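Local coordinates for protein cytochrome c7 (Geobacter sulfurreducens, PDB 3H34) that binds several heme c groups and probably serves as a small periplasmic electron carrier in Fe(III) respiration, at residues Val3-Ser8 against Ala12-His17. Numbering follows the deposited sequence.
Sequences VILFPS and AVTFTH. With HEM (protoporphyrin IX containing Fe), chain B.
With I4 CG1 anti to the carbonyl carbon (chi1 -58°) and the chain then extended, CD1 reaches over one face of the H17 imidazole, 4.2 Å from the ring centroid, in a CH-pi contact. H17 has its CG anti to the backbone N (chi1 -175°), which carries NE2 to the heme iron at 2.0 Å; the same I4 methyl meets heme C4D, so an aliphatic chain with no polar atom to satisfy packs between imidazole and porphyrin. F6 and F15 lie side by side, nearly parallel at 25° but slid so far apart that the rings barely overlap. Instead F6 CE2 presses on F15 CB at 3.5 Å and F6 CZ lies 3.9 Å from heme CMD, while F15 CE2 reaches heme CHD at 3.6 Å; flat, apolar rings suit this wall of the pocket. Cutting F6 back to an alanine is likely to open a gap between F15 CB and that methyl and leave F41 without its stacking partner. I4 pairs with F15 and F6 with V13 as antiparallel hydrogen-bonded pairs; beta-branched V13 and T14 suit extended strands, and V13 CB packs on F6 CB. On the face opposite I4, F6, V13 and F15, L5 CD2 lies 3.9 Å from T14 OG1. This two-stranded hairpin passes through an inverse gamma turn at T16 to the short helix that follows; H31 supplies the iron's second axial nitrogen, and H68 borders S8 and V13 beside another heme.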
# COMPACT_ATOMS: atom_id res chain seq x y z
N VAL A 3 6.61 -2.39 9.31
CA VAL A 3 7.18 -2.23 7.98
C VAL A 3 7.01 -3.57 7.29
O VAL A 3 7.48 -4.60 7.79
CB VAL A 3 8.67 -1.85 8.03
CG1 VAL A 3 9.22 -1.75 6.61
CG2 VAL A 3 8.85 -0.53 8.75
N ILE A 4 6.32 -3.56 6.16
CA ILE A 4 6.06 -4.77 5.41
C ILE A 4 6.74 -4.72 4.06
O ILE A 4 6.67 -3.71 3.35
CB ILE A 4 4.54 -4.97 5.21
CG1 ILE A 4 3.84 -5.01 6.57
CG2 ILE A 4 4.27 -6.24 4.42
CD1 ILE A 4 2.33 -4.99 6.49
N LEU A 5 7.42 -5.81 3.70
CA LEU A 5 8.10 -5.89 2.42
C LEU A 5 7.28 -6.74 1.46
O LEU A 5 6.88 -7.85 1.80
CB LEU A 5 9.49 -6.50 2.60
CG LEU A 5 10.43 -5.83 3.60
CD1 LEU A 5 11.76 -6.56 3.62
CD2 LEU A 5 10.64 -4.37 3.24
N PHE A 6 7.04 -6.20 0.27
CA PHE A 6 6.28 -6.91 -0.75
C PHE A 6 7.15 -7.29 -1.94
O PHE A 6 7.48 -6.43 -2.77
CB PHE A 6 5.11 -6.06 -1.26
CG PHE A 6 4.07 -5.76 -0.22
CD1 PHE A 6 3.39 -6.79 0.42
CD2 PHE A 6 3.76 -4.45 0.10
CE1 PHE A 6 2.41 -6.52 1.37
CE2 PHE A 6 2.78 -4.16 1.05
CZ PHE A 6 2.10 -5.20 1.69
N PRO A 7 7.54 -8.56 -2.04
CA PRO A 7 8.36 -9.00 -3.17
C PRO A 7 7.54 -8.79 -4.44
O PRO A 7 6.32 -8.94 -4.42
CB PRO A 7 8.59 -10.48 -2.88
CG PRO A 7 8.56 -10.54 -1.38
CD PRO A 7 7.38 -9.65 -1.06
N SER A 8 8.19 -8.43 -5.55
CA SER A 8 7.47 -8.19 -6.79
C SER A 8 8.34 -8.38 -8.02
O SER A 8 9.53 -8.08 -8.01
CB SER A 8 6.90 -6.77 -6.79
OG SER A 8 6.26 -6.47 -8.02
N ALA A 12 10.72 -4.95 -5.52
CA ALA A 12 10.14 -5.02 -4.18
C ALA A 12 9.58 -3.68 -3.72
O ALA A 12 10.11 -2.62 -4.05
CB ALA A 12 11.19 -5.50 -3.18
N VAL A 13 8.48 -3.74 -2.98
CA VAL A 13 7.83 -2.53 -2.46
C VAL A 13 7.98 -2.50 -0.95
O VAL A 13 7.68 -3.48 -0.27
CB VAL A 13 6.33 -2.52 -2.81
CG1 VAL A 13 5.65 -1.31 -2.17
CG2 VAL A 13 6.14 -2.51 -4.31
N THR A 14 8.47 -1.38 -0.42
CA THR A 14 8.62 -1.23 1.02
C THR A 14 7.44 -0.43 1.52
O THR A 14 7.28 0.75 1.17
CB THR A 14 9.93 -0.51 1.37
OG1 THR A 14 11.04 -1.31 0.92
CG2 THR A 14 10.04 -0.31 2.88
N PHE A 15 6.61 -1.06 2.34
CA PHE A 15 5.40 -0.44 2.86
C PHE A 15 5.45 -0.08 4.34
O PHE A 15 5.52 -0.95 5.22
CB PHE A 15 4.21 -1.36 2.57
CG PHE A 15 2.90 -0.88 3.13
CD1 PHE A 15 2.44 0.41 2.87
CD2 PHE A 15 2.11 -1.73 3.89
CE1 PHE A 15 1.21 0.84 3.38
CE2 PHE A 15 0.88 -1.31 4.40
CZ PHE A 15 0.43 -0.02 4.14
N THR A 16 5.39 1.22 4.61
CA THR A 16 5.42 1.73 5.98
C THR A 16 4.01 1.63 6.57
O THR A 16 3.30 2.63 6.72
CB THR A 16 5.92 3.18 6.01
OG1 THR A 16 5.13 3.97 5.11
CG2 THR A 16 7.38 3.25 5.58
N HIS A 17 3.63 0.40 6.90
CA HIS A 17 2.32 0.07 7.45
C HIS A 17 1.91 0.93 8.64
O HIS A 17 0.85 1.57 8.62
CB HIS A 17 2.33 -1.41 7.86
CG HIS A 17 1.01 -1.92 8.34
ND1 HIS A 17 0.85 -2.68 9.48
CD2 HIS A 17 -0.23 -1.82 7.79
CE1 HIS A 17 -0.44 -3.01 9.59
NE2 HIS A 17 -1.14 -2.51 8.58
CHA HEM B . -1.45 -6.12 7.18
CHB HEM B . -3.77 -4.48 11.10
CHC HEM B . -4.21 -0.11 8.98
CHD HEM B . -2.61 -2.03 4.84
C1A HEM B . -1.97 -6.00 8.46
C2A HEM B . -2.01 -7.10 9.41
C3A HEM B . -2.70 -6.64 10.47
C4A HEM B . -3.09 -5.29 10.20
CMA HEM B . -3.02 -7.42 11.74
CAA HEM B . -1.48 -8.51 9.21
CBA HEM B . -0.03 -8.66 9.61
CGA HEM B . 0.50 -10.06 9.36
O1A HEM B . 0.62 -10.45 8.18
O2A HEM B . 0.80 -10.77 10.34
C1B HEM B . -4.12 -3.15 10.83
C2B HEM B . -4.85 -2.32 11.75
C3B HEM B . -4.94 -1.08 11.18
C4B HEM B . -4.29 -1.17 9.89
CMB HEM B . -5.46 -2.76 13.09
CAB HEM B . -5.65 0.14 11.76
CBB HEM B . -5.06 0.66 13.07
C1C HEM B . -3.72 -0.25 7.69
C2C HEM B . -3.81 0.80 6.69
C3C HEM B . -3.39 0.26 5.52
C4C HEM B . -3.06 -1.12 5.80
CMC HEM B . -4.37 2.21 6.92
CAC HEM B . -3.40 0.92 4.13
CBC HEM B . -2.73 2.29 4.03
C1D HEM B . -2.20 -3.33 5.13
C2D HEM B . -1.59 -4.20 4.16
C3D HEM B . -1.23 -5.32 4.81
C4D HEM B . -1.59 -5.14 6.20
CMD HEM B . -1.41 -3.89 2.66
CAD HEM B . -0.65 -6.57 4.18
CBD HEM B . -1.75 -7.57 3.84
CGD HEM B . -1.21 -8.83 3.18
O1D HEM B . -2.01 -9.75 2.92
O2D HEM B . 0.00 -8.89 2.91
NA HEM B . -2.66 -4.89 8.95
NB HEM B . -3.81 -2.45 9.66
NC HEM B . -3.23 -1.43 7.14
ND HEM B . -2.21 -3.92 6.40
FE HEM B . -2.95 -3.16 8.05